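Local coordinates for uncharacterized protein (Legionella pneumophila subsp. pneumophila, PDB 5T2X) that is of unknown function but belongs to the DUF5630 family and folds into a mainly helical chain without strands, at residues N75-E79 with H80-E84; Y101-A104 with A105-R108; K113-D117 with N118-F122; K124-Y128 with Q129-Y133. One frame throughout, in Å; residues are numbered along the deposited sequence.

Contact 1 of 4, residues N75-E79 with H80-E84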
loop_
_atom_site.group_PDB
_atom_site.type_symbol
_atom_site.label_atom_id
_atom_site.label_comp_id
_atom_site.label_asym_id
_atom_site.label_seq_id
_atom_site.Cartn_x
_atom_site.Cartn_y
_atom_site.Cartn_z
ATOM N N ASN A 75 9.054 -16.007 -4.434
ATOM C CA ASN A 75 9.939 -15.792 -5.574
ATOM C C ASN A 75 10.413 -14.346 -5.653
ATOM O O ASN A 75 11.477 -14.077 -6.225
ATOM C CB ASN A 75 9.241 -16.192 -6.873
ATOM C CG ASN A 75 9.182 -17.695 -7.063
ATOM O OD1 ASN A 75 8.117 -18.261 -7.314
ATOM N ND2 ASN A 75 10.329 -18.351 -6.944
ATOM N N PHE A 76 9.644 -13.406 -5.097
ATOM C CA PHE A 76 10.078 -12.014 -5.066
ATOM C C PHE A 76 11.169 -11.771 -4.031
ATOM O O PHE A 76 11.873 -10.759 -4.119
ATOM C CB PHE A 76 8.893 -11.088 -4.777
ATOM C CG PHE A 76 7.954 -10.920 -5.936
ATOM C CD1 PHE A 76 8.380 -10.321 -7.109
ATOM C CD2 PHE A 76 6.637 -11.341 -5.843
ATOM C CE1 PHE A 76 7.517 -10.159 -8.176
ATOM C CE2 PHE A 76 5.768 -11.181 -6.906
ATOM C CZ PHE A 76 6.208 -10.590 -8.073
ATOM N N ASN A 77 11.323 -12.668 -3.061
ATOM C CA ASN A 77 12.290 -12.458 -1.995
ATOM C C ASN A 77 13.714 -12.550 -2.526
ATOM O O ASN A 77 14.037 -13.412 -3.350
ATOM C CB ASN A 77 12.078 -13.478 -0.878
ATOM C CG ASN A 77 10.731 -13.326 -0.201
ATOM O OD1 ASN A 77 10.131 -12.250 -0.222
ATOM N ND2 ASN A 77 10.250 -14.403 0.410
ATOM N N GLU A 78 14.565 -11.654 -2.043
ATOM C CA GLU A 78 15.958 -11.564 -2.441
ATOM C C GLU A 78 16.845 -12.145 -1.336
ATOM O O GLU A 78 16.363 -12.851 -0.442
ATOM C CB GLU A 78 16.285 -10.105 -2.772
ATOM C CG GLU A 78 15.470 -9.545 -3.930
ATOM C CD GLU A 78 15.393 -8.031 -3.916
ATOM O OE1 GLU A 78 15.677 -7.430 -2.860
ATOM O OE2 GLU A 78 15.046 -7.441 -4.960
ATOM N N GLU A 79 18.145 -11.847 -1.385
ATOM C CA GLU A 79 19.072 -12.423 -0.417
ATOM C C GLU A 79 18.938 -11.749 0.942
ATOM O O GLU A 79 18.796 -12.422 1.969
ATOM C CB GLU A 79 20.506 -12.317 -0.938
ATOM C CG GLU A 79 21.499 -13.215 -0.214
ATOM C CD GLU A 79 22.916 -13.053 -0.733
ATOM O OE1 GLU A 79 23.361 -11.899 -0.897
ATOM O OE2 GLU A 79 23.583 -14.079 -0.984
ATOM N N HIS A 80 18.976 -10.416 0.969
ATOM C CA HIS A 80 18.910 -9.655 2.211
ATOM C C HIS A 80 17.594 -8.894 2.352
ATOM O O HIS A 80 17.540 -7.859 3.019
ATOM C CB HIS A 80 20.098 -8.700 2.315
ATOM C CG HIS A 80 21.404 -9.387 2.568
ATOM N ND1 HIS A 80 22.197 -9.875 1.553
ATOM C CD2 HIS A 80 22.050 -9.677 3.723
ATOM C CE1 HIS A 80 23.278 -10.430 2.069
ATOM N NE2 HIS A 80 23.213 -10.325 3.384
ATOM N N PHE A 81 16.529 -9.398 1.732
ATOM C CA PHE A 81 15.199 -8.837 1.917
ATOM C C PHE A 81 14.160 -9.877 1.527
ATOM O O PHE A 81 14.297 -10.546 0.499
ATOM C CB PHE A 81 14.990 -7.561 1.093
ATOM C CG PHE A 81 13.555 -7.121 1.025
ATOM C CD1 PHE A 81 12.893 -6.697 2.167
ATOM C CD2 PHE A 81 12.864 -7.140 -0.176
ATOM C CE1 PHE A 81 11.571 -6.299 2.111
ATOM C CE2 PHE A 81 11.543 -6.740 -0.238
ATOM C CZ PHE A 81 10.896 -6.319 0.908
ATOM N N SER A 82 13.124 -10.000 2.353
ATOM C CA SER A 82 12.018 -10.910 2.090
ATOM C C SER A 82 10.717 -10.224 2.473
ATOM O O SER A 82 10.627 -9.613 3.542
ATOM C CB SER A 82 12.178 -12.222 2.867
ATOM O OG SER A 82 13.350 -12.912 2.468
ATOM N N PHE A 83 9.720 -10.317 1.597
ATOM C CA PHE A 83 8.415 -9.748 1.892
ATOM C C PHE A 83 7.744 -10.511 3.029
ATOM O O PHE A 83 7.933 -11.718 3.195
ATOM C CB PHE A 83 7.520 -9.773 0.651
ATOM C CG PHE A 83 7.943 -8.812 -0.423
ATOM C CD1 PHE A 83 8.738 -9.232 -1.475
ATOM C CD2 PHE A 83 7.541 -7.487 -0.380
ATOM C CE1 PHE A 83 9.126 -8.349 -2.466
ATOM C CE2 PHE A 83 7.927 -6.599 -1.366
ATOM C CZ PHE A 83 8.719 -7.031 -2.411
ATOM N N GLU A 84 6.956 -9.788 3.817
ATOM C CA GLU A 84 6.218 -10.365 4.928
ATOM C C GLU A 84 4.735 -10.068 4.763
ATOM O O GLU A 84 4.349 -9.043 4.195
ATOM C CB GLU A 84 6.720 -9.823 6.274
ATOM C CG GLU A 84 8.209 -10.041 6.511
ATOM C CD GLU A 84 8.666 -9.546 7.871
ATOM O OE1 GLU A 84 7.801 -9.255 8.724
ATOM O OE2 GLU A 84 9.893 -9.447 8.085
HETATM O O HOH W 1 7.812 -14.370 2.258
#
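The turn that follows helix 66-76 folds Asn77 and Glu78 back against Phe81, Ser82 and Phe83. Glu79 and His80 take roughly type I angles at the bend, and the CA atoms of Glu78 and Phe81 come within 5.2 Å. The pair is held not by the usual bond from the i+3 NH to the i carbonyl but by Glu78 N donating to Phe81 O at 2.8 Å. Farther from the bend the side chain of Asn77 takes over from the backbone. Its CG lies anti to the carbonyl carbon (chi1 -64°), which sets the amide against the returning chain at Ser82 and Phe83. Asn77 OD1 accepts from Phe83 N at 2.7 Å, with an N-H...O angle of 151° and the donor 44° out of the carbonyl plane. The other branch, Asn77 ND2, donates to a water at 3.1 Å, and that water passes a hydrogen to Phe83 O at 2.8 Å. One amide thus serves Phe83 N directly and Phe83 O through the water, in a chain with no beta sheet. The same OD1 sits at the edge of the Phe83 ring, 3.6 Å from Phe83 CD1, while Phe76 CB meets the ring obliquely, 3.6 Å from Phe83 CE1. One face of the Phe83 ring carries Phe81 CE2 above its centre. Glu78 lays its OE1 at the edge of the Phe81 ring, the carboxylate turned steeply against the ring plane. Phe76 and Phe83 both rest on Ile98 of helix 91-111, and Ser82 O is hydrogen-bonded by Asn218 ND2 of helix 211-220.

Contact 2 of 4, residues Y101-A104 with A105-R108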
loop_
_atom_site.group_PDB
_atom_site.type_symbol
_atom_site.label_atom_id
_atom_site.label_comp_id
_atom_site.label_asym_id
_atom_site.label_seq_id
_atom_site.Cartn_x
_atom_site.Cartn_y
_atom_site.Cartn_z
ATOM N N TYR A 101 2.958 -3.208 -9.496
ATOM C CA TYR A 101 3.902 -2.121 -9.262
ATOM C C TYR A 101 5.208 -2.361 -10.008
ATOM O O TYR A 101 5.818 -1.417 -10.520
ATOM C CB TYR A 101 4.160 -1.950 -7.766
ATOM C CG TYR A 101 5.033 -0.757 -7.454
ATOM C CD1 TYR A 101 4.505 0.528 -7.438
ATOM C CD2 TYR A 101 6.387 -0.911 -7.185
ATOM C CE1 TYR A 101 5.298 1.626 -7.160
ATOM C CE2 TYR A 101 7.189 0.182 -6.905
ATOM C CZ TYR A 101 6.639 1.446 -6.893
ATOM O OH TYR A 101 7.433 2.535 -6.615
ATOM N N GLY A 102 5.651 -3.618 -10.082
ATOM C CA GLY A 102 6.827 -3.927 -10.876
ATOM C C GLY A 102 6.619 -3.643 -12.351
ATOM O O GLY A 102 7.526 -3.164 -13.036
ATOM N N GLN A 103 5.418 -3.934 -12.861
ATOM C CA GLN A 103 5.106 -3.604 -14.247
ATOM C C GLN A 103 5.092 -2.099 -14.468
ATOM O O GLN A 103 5.463 -1.626 -15.549
ATOM C CB GLN A 103 3.762 -4.215 -14.648
ATOM C CG GLN A 103 3.751 -5.736 -14.675
ATOM C CD GLN A 103 4.763 -6.306 -15.654
ATOM O OE1 GLN A 103 5.763 -6.902 -15.253
ATOM N NE2 GLN A 103 4.506 -6.124 -16.943
ATOM N N ALA A 104 4.665 -1.333 -13.462
ATOM C CA ALA A 104 4.711 0.120 -13.574
ATOM C C ALA A 104 6.147 0.618 -13.643
ATOM O O ALA A 104 6.456 1.535 -14.413
ATOM C CB ALA A 104 3.973 0.764 -12.400
ATOM N N ALA A 105 7.041 0.018 -12.852
ATOM C CA ALA A 105 8.438 0.436 -12.869
ATOM C C ALA A 105 9.079 0.160 -14.222
ATOM O O ALA A 105 9.895 0.955 -14.703
ATOM C CB ALA A 105 9.205 -0.268 -11.751
ATOM N N GLU A 106 8.718 -0.961 -14.854
ATOM C CA GLU A 106 9.236 -1.259 -16.183
ATOM C C GLU A 106 8.687 -0.294 -17.225
ATOM O O GLU A 106 9.393 0.051 -18.179
ATOM C CB GLU A 106 8.908 -2.701 -16.575
ATOM C CG GLU A 106 9.562 -3.753 -15.695
ATOM C CD GLU A 106 9.303 -5.167 -16.182
ATOM O OE1 GLU A 106 8.794 -5.323 -17.311
ATOM O OE2 GLU A 106 9.605 -6.124 -15.436
ATOM N N CYS A 107 7.435 0.145 -17.070
ATOM C CA CYS A 107 6.870 1.101 -18.017
ATOM C C CYS A 107 7.598 2.436 -17.951
ATOM O O CYS A 107 7.814 3.084 -18.982
ATOM C CB CYS A 107 5.376 1.290 -17.752
ATOM S SG CYS A 107 4.334 -0.075 -18.311
ATOM N N ARG A 108 7.983 2.868 -16.746
ATOM C CA ARG A 108 8.740 4.109 -16.620
ATOM C C ARG A 108 10.113 3.982 -17.268
ATOM O O ARG A 108 10.603 4.932 -17.888
ATOM C CB ARG A 108 8.880 4.503 -15.150
ATOM C CG ARG A 108 9.779 5.717 -14.934
ATOM C CD ARG A 108 9.864 6.125 -13.474
ATOM N NE ARG A 108 8.568 6.527 -12.937
ATOM C CZ ARG A 108 8.412 7.261 -11.840
ATOM N NH1 ARG A 108 9.473 7.685 -11.168
ATOM N NH2 ARG A 108 7.195 7.580 -11.419
#
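Glu106 lies one helical turn beyond Gly102 and Gln103, and its side chain leaves the helix alongside that of Gln103. Glu106 CB faces two backbone oxygens, 3.8 Å from each of Gln103 O and Gly102 O. Glu106 CG settles closer to Gly102 O, at 3.4 Å, a contact with the oxygen that also accepts Glu106 N at 3.1 Å. From CG the chain is extended (chi2 -175°), which carries the carboxylate outward from the helix and beside the amide of Gln103. Glu106 CD comes to 4.1 Å from Gln103 OE1, and the tip atom OE2 to 3.9 Å from it. Gln103 gets there by bending at chi2 (-60°), whereas Glu106 stays straight. The two side chains run side by side in the same direction, their flat ends turned 65° from one another, their oxygens near but not in tight contact, with no hydrogen bond between them. Cys107 CB packs 3.5 Å from Ala104 O, and the cysteine side chain goes on to touch Asn118 and Phe122 of helix 117-128. Arg108 sends its guanidinium group off toward Glu119, while the Tyr101 ring meets that of Tyr133. Beneath these side chains each NH from Ala105 to Arg108 is bonded to the carbonyl four residues earlier, Ala105 N reaching Tyr101 O at 3.0 Å, the regular i-to-i+4 ladder of an alpha-helix, here in the second half of helix 91-111.

Contact 3 of 4, residues K113-D117 with N118-F122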
loop_
_atom_site.group_PDB
_atom_site.type_symbol
_atom_site.label_atom_id
_atom_site.label_comp_id
_atom_site.label_asym_id
_atom_site.label_seq_id
_atom_site.Cartn_x
_atom_site.Cartn_y
_atom_site.Cartn_z
ATOM N N LYS A 113 10.092 8.849 -19.127
ATOM C CA LYS A 113 9.626 9.930 -18.278
ATOM C C LYS A 113 8.804 9.376 -17.120
ATOM O O LYS A 113 8.247 8.276 -17.220
ATOM C CB LYS A 113 8.780 10.936 -19.069
ATOM C CG LYS A 113 7.361 10.471 -19.348
ATOM C CD LYS A 113 6.524 11.591 -19.936
ATOM C CE LYS A 113 5.043 11.257 -19.897
ATOM N NZ LYS A 113 4.212 12.403 -20.357
ATOM N N PRO A 114 8.716 10.103 -16.008
ATOM C CA PRO A 114 7.900 9.628 -14.884
ATOM C C PRO A 114 6.411 9.787 -15.159
ATOM O O PRO A 114 5.974 10.765 -15.772
ATOM C CB PRO A 114 8.344 10.517 -13.714
ATOM C CG PRO A 114 9.628 11.162 -14.164
ATOM C CD PRO A 114 9.501 11.295 -15.646
ATOM N N PHE A 115 5.638 8.801 -14.697
ATOM C CA PHE A 115 4.174 8.849 -14.704
ATOM C C PHE A 115 3.610 8.994 -16.118
ATOM O O PHE A 115 2.772 9.855 -16.395
ATOM C CB PHE A 115 3.654 9.961 -13.788
ATOM C CG PHE A 115 4.085 9.812 -12.356
ATOM C CD1 PHE A 115 3.720 8.693 -11.623
ATOM C CD2 PHE A 115 4.853 10.789 -11.741
ATOM C CE1 PHE A 115 4.119 8.548 -10.305
ATOM C CE2 PHE A 115 5.252 10.652 -10.424
ATOM C CZ PHE A 115 4.884 9.530 -9.705
ATOM N N GLY A 116 4.071 8.130 -17.015
ATOM C CA GLY A 116 3.437 8.001 -18.309
ATOM C C GLY A 116 2.084 7.321 -18.199
ATOM O O GLY A 116 1.671 6.848 -17.139
ATOM N N ASP A 117 1.378 7.271 -19.330
ATOM C CA ASP A 117 0.048 6.668 -19.338
ATOM C C ASP A 117 0.105 5.188 -18.982
ATOM O O ASP A 117 -0.764 4.681 -18.263
ATOM C CB ASP A 117 -0.616 6.867 -20.701
ATOM C CG ASP A 117 -0.992 8.312 -20.961
ATOM O OD1 ASP A 117 -1.052 9.097 -19.989
ATOM O OD2 ASP A 117 -1.238 8.661 -22.135
ATOM N N ASN A 118 1.121 4.476 -19.476
ATOM C CA ASN A 118 1.250 3.057 -19.160
ATOM C C ASN A 118 1.569 2.851 -17.684
ATOM O O ASN A 118 0.968 1.995 -17.024
ATOM C CB ASN A 118 2.326 2.414 -20.035
ATOM C CG ASN A 118 1.925 2.339 -21.496
ATOM O OD1 ASN A 118 0.740 2.384 -21.831
ATOM N ND2 ASN A 118 2.913 2.216 -22.375
ATOM N N GLU A 119 2.516 3.627 -17.149
ATOM C CA GLU A 119 2.871 3.493 -15.741
ATOM C C GLU A 119 1.678 3.793 -14.842
ATOM O O GLU A 119 1.412 3.054 -13.886
ATOM C CB GLU A 119 4.041 4.415 -15.395
ATOM C CG GLU A 119 4.433 4.360 -13.926
ATOM C CD GLU A 119 5.453 5.412 -13.543
ATOM O OE1 GLU A 119 6.030 6.049 -14.450
ATOM O OE2 GLU A 119 5.675 5.602 -12.330
ATOM N N LEU A 120 0.946 4.870 -15.138
ATOM C CA LEU A 120 -0.221 5.218 -14.331
ATOM C C LEU A 120 -1.268 4.115 -14.373
ATOM O O LEU A 120 -1.943 3.850 -13.371
ATOM C CB LEU A 120 -0.815 6.543 -14.812
ATOM C CG LEU A 120 -0.034 7.811 -14.459
ATOM C CD1 LEU A 120 -0.625 9.025 -15.164
ATOM C CD2 LEU A 120 -0.022 8.020 -12.955
ATOM N N GLU A 121 -1.415 3.459 -15.525
ATOM C CA GLU A 121 -2.394 2.385 -15.643
ATOM C C GLU A 121 -2.031 1.209 -14.746
ATOM O O GLU A 121 -2.904 0.624 -14.096
ATOM C CB GLU A 121 -2.507 1.951 -17.104
ATOM C CG GLU A 121 -3.612 0.950 -17.391
ATOM C CD GLU A 121 -3.958 0.881 -18.866
ATOM O OE1 GLU A 121 -4.405 1.907 -19.423
ATOM O OE2 GLU A 121 -3.774 -0.195 -19.475
ATOM N N PHE A 122 -0.745 0.854 -14.685
ATOM C CA PHE A 122 -0.328 -0.221 -13.792
ATOM C C PHE A 122 -0.338 0.225 -12.335
ATOM O O PHE A 122 -0.624 -0.583 -11.444
ATOM C CB PHE A 122 1.062 -0.729 -14.177
ATOM C CG PHE A 122 1.056 -1.727 -15.297
ATOM C CD1 PHE A 122 0.481 -2.976 -15.129
ATOM C CD2 PHE A 122 1.636 -1.423 -16.516
ATOM C CE1 PHE A 122 0.478 -3.902 -16.159
ATOM C CE2 PHE A 122 1.637 -2.343 -17.551
ATOM C CZ PHE A 122 1.058 -3.584 -17.371
HETATM O O HOH W 2 6.147 6.520 -17.070
#
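Glu119 reaches back from the first turn of helix 117-128 to take hold of Phe115, just before the helix begins. Glu119 OE1 accepts from Phe115 N at 2.8 Å, the N-H...O angle being 141° and the donor standing 51° out of the carboxylate plane. A water donates to the same Glu119 OE1 at 2.7 Å, accepts from Gly116 N at 2.6 Å and donates to Lys113 O at 2.7 Å. CG of Glu119 is anti to the backbone N (chi1 178°) and the rest of the chain is extended, which carries the carboxylate back to Phe115 N. Glu119 OE2 lies obliquely by the Phe115 ring, 3.7 Å from Phe115 CD1. Leu120 CD2 is 4.0 Å from that same CD1, and Leu120 N closes the first helical turn on Gly116 O at 2.9 Å. Gly116 is the N-cap, and Phe115, in the left-handed region, bends the chain into it. One shell farther out, Arg108 of helix 91-111 forms a salt bridge with Glu119 OE2 and a cation-pi contact with the Phe115 ring, and Trp141 of helix 132-147 meets both Phe115 and Leu120. An arginine, one backbone NH and a water around the carboxylate of buried Glu119 would probably favour its ionised form, so that a single negative group pins loop and helix start together.

Contact 4 of 4, residues K124-Y128 with Q129-Y133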
loop_
_atom_site.group_PDB
_atom_site.type_symbol
_atom_site.label_atom_id
_atom_site.label_comp_id
_atom_site.label_asym_id
_atom_site.label_seq_id
_atom_site.Cartn_x
_atom_site.Cartn_y
_atom_site.Cartn_z
ATOM N N LYS A 124 -2.489 2.174 -10.939
ATOM C CA LYS A 124 -3.864 2.120 -10.459
ATOM C C LYS A 124 -4.348 0.687 -10.283
ATOM O O LYS A 124 -5.132 0.413 -9.367
ATOM C CB LYS A 124 -4.780 2.891 -11.412
ATOM C CG LYS A 124 -4.527 4.391 -11.392
ATOM C CD LYS A 124 -5.433 5.146 -12.346
ATOM C CE LYS A 124 -5.150 6.640 -12.289
ATOM N NZ LYS A 124 -5.984 7.410 -13.251
ATOM N N LYS A 125 -3.901 -0.236 -11.138
ATOM C CA LYS A 125 -4.182 -1.647 -10.897
ATOM C C LYS A 125 -3.478 -2.128 -9.636
ATOM O O LYS A 125 -4.022 -2.943 -8.883
ATOM C CB LYS A 125 -3.763 -2.484 -12.104
ATOM C CG LYS A 125 -4.485 -2.122 -13.392
ATOM C CD LYS A 125 -3.904 -2.868 -14.582
ATOM C CE LYS A 125 -4.130 -4.366 -14.464
ATOM N NZ LYS A 125 -5.577 -4.711 -14.448
ATOM N N SER A 126 -2.265 -1.628 -9.390
ATOM C CA SER A 126 -1.562 -1.963 -8.157
ATOM C C SER A 126 -2.262 -1.360 -6.946
ATOM O O SER A 126 -2.372 -2.008 -5.899
ATOM C CB SER A 126 -0.113 -1.485 -8.240
ATOM O OG SER A 126 0.614 -1.846 -7.080
ATOM N N ALA A 127 -2.749 -0.122 -7.073
ATOM C CA ALA A 127 -3.485 0.502 -5.978
ATOM C C ALA A 127 -4.837 -0.161 -5.759
ATOM O O ALA A 127 -5.360 -0.143 -4.637
ATOM C CB ALA A 127 -3.666 1.995 -6.246
ATOM N N TYR A 128 -5.424 -0.739 -6.811
ATOM C CA TYR A 128 -6.661 -1.493 -6.642
ATOM C C TYR A 128 -6.458 -2.686 -5.718
ATOM O O TYR A 128 -7.385 -3.086 -5.004
ATOM C CB TYR A 128 -7.186 -1.950 -8.004
ATOM C CG TYR A 128 -8.532 -2.638 -7.953
ATOM C CD1 TYR A 128 -9.710 -1.906 -8.011
ATOM C CD2 TYR A 128 -8.624 -4.021 -7.853
ATOM C CE1 TYR A 128 -10.943 -2.530 -7.967
ATOM C CE2 TYR A 128 -9.852 -4.653 -7.808
ATOM C CZ TYR A 128 -11.007 -3.903 -7.865
ATOM O OH TYR A 128 -12.231 -4.530 -7.820
ATOM N N GLN A 129 -5.258 -3.263 -5.717
ATOM C CA GLN A 129 -4.871 -4.286 -4.756
ATOM C C GLN A 129 -4.330 -3.688 -3.462
ATOM O O GLN A 129 -3.826 -4.431 -2.612
ATOM C CB GLN A 129 -3.832 -5.221 -5.378
ATOM C CG GLN A 129 -4.294 -5.882 -6.667
ATOM C CD GLN A 129 -5.412 -6.884 -6.443
ATOM O OE1 GLN A 129 -5.474 -7.540 -5.404
ATOM N NE2 GLN A 129 -6.304 -7.004 -7.419
ATOM N N HIS A 130 -4.409 -2.362 -3.312
ATOM C CA HIS A 130 -4.042 -1.661 -2.080
ATOM C C HIS A 130 -2.556 -1.813 -1.763
ATOM O O HIS A 130 -2.156 -1.905 -0.600
ATOM C CB HIS A 130 -4.903 -2.124 -0.904
ATOM C CG HIS A 130 -6.372 -2.071 -1.183
ATOM N ND1 HIS A 130 -7.033 -0.897 -1.471
ATOM C CD2 HIS A 130 -7.308 -3.050 -1.225
ATOM C CE1 HIS A 130 -8.312 -1.152 -1.677
ATOM N NE2 HIS A 130 -8.506 -2.451 -1.534
ATOM N N CYS A 131 -1.729 -1.825 -2.804
ATOM C CA CYS A 131 -0.287 -1.899 -2.613
ATOM C C CYS A 131 0.241 -0.573 -2.080
ATOM O O CYS A 131 -0.088 0.495 -2.608
ATOM C CB CYS A 131 0.402 -2.254 -3.929
ATOM S SG CYS A 131 2.201 -2.343 -3.831
ATOM N N PHE A 132 1.063 -0.641 -1.027
ATOM C CA PHE A 132 1.602 0.578 -0.431
ATOM C C PHE A 132 2.490 1.329 -1.414
ATOM O O PHE A 132 2.481 2.565 -1.447
ATOM C CB PHE A 132 2.383 0.250 0.842
ATOM C CG PHE A 132 3.112 1.433 1.424
ATOM C CD1 PHE A 132 2.463 2.314 2.272
ATOM C CD2 PHE A 132 4.445 1.666 1.116
ATOM C CE1 PHE A 132 3.128 3.404 2.805
ATOM C CE2 PHE A 132 5.113 2.755 1.642
ATOM C CZ PHE A 132 4.454 3.624 2.490
ATOM N N TYR A 133 3.279 0.600 -2.207
ATOM C CA TYR A 133 4.145 1.246 -3.187
ATOM C C TYR A 133 3.332 2.062 -4.182
ATOM O O TYR A 133 3.743 3.157 -4.584
ATOM C CB TYR A 133 4.984 0.198 -3.921
ATOM C CG TYR A 133 5.749 -0.745 -3.019
ATOM C CD1 TYR A 133 6.426 -0.278 -1.901
ATOM C CD2 TYR A 133 5.789 -2.108 -3.286
ATOM C CE1 TYR A 133 7.126 -1.140 -1.077
ATOM C CE2 TYR A 133 6.482 -2.977 -2.469
ATOM C CZ TYR A 133 7.149 -2.489 -1.367
ATOM O OH TYR A 133 7.841 -3.357 -0.553
#
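The His130 ring carries Tyr128 O over the centre of one face, 3.7 Å above the plane, and stacks with Tyr167; at its rim ND1 is hydrogen-bonded to Tyr135 OH. The Tyr128 ring receives Gln129 NE2 at its edge, in plane, 3.8 Å from Tyr128 CD2, with the amide inclined 62° to the ring. Underneath is a Schellman motif that ends helix 117-128. Cys131 N donates to Ser126 O at 3.2 Å, a fairly straight bond, and His130 N to Ala127 O at 2.8 Å, approaching from well above the carbonyl plane. His130, with positive phi (64°), is the C-prime residue that turns the chain, and Cys131 directly becomes the N-cap of helix 132-147. Ser126 OG lies anti to the backbone N, where it meets Cys131 CB at 3.2 Å and Cys131 SG at 3.6 Å. Gln129 N adds weak bonds to Lys125 O and Ser126 O. The Ser126 and Ala127 carbonyls are thus met by NH groups of the turn, and Lys125 O only weakly, while the buried Ser126 hydroxyl spends its hydrogen on Gly97 O of helix 91-111.

From the N terminus the four contacts come in series; none nests in or crosses another. Contact 1 closes the bend after helix 66-76, contact 2 lies within helix 91-111, contact 3 starts helix 117-128 after the connecting loop, and contact 4 ends that helix and turns into helix 132-147. Contacts 2 and 3, their centres about 8 Å apart, join helix 91-111 to helix 117-128 as a hairpin near the loop end. Contact 4 grips the same helix 91-111 farther back, where Ser126 and Tyr133 meet Tyr101. Contact 1 touches contact 4, Phe83 CE2 lying 3.3 Å from Tyr133 OH, which brings the early bend against the start of helix 132-147.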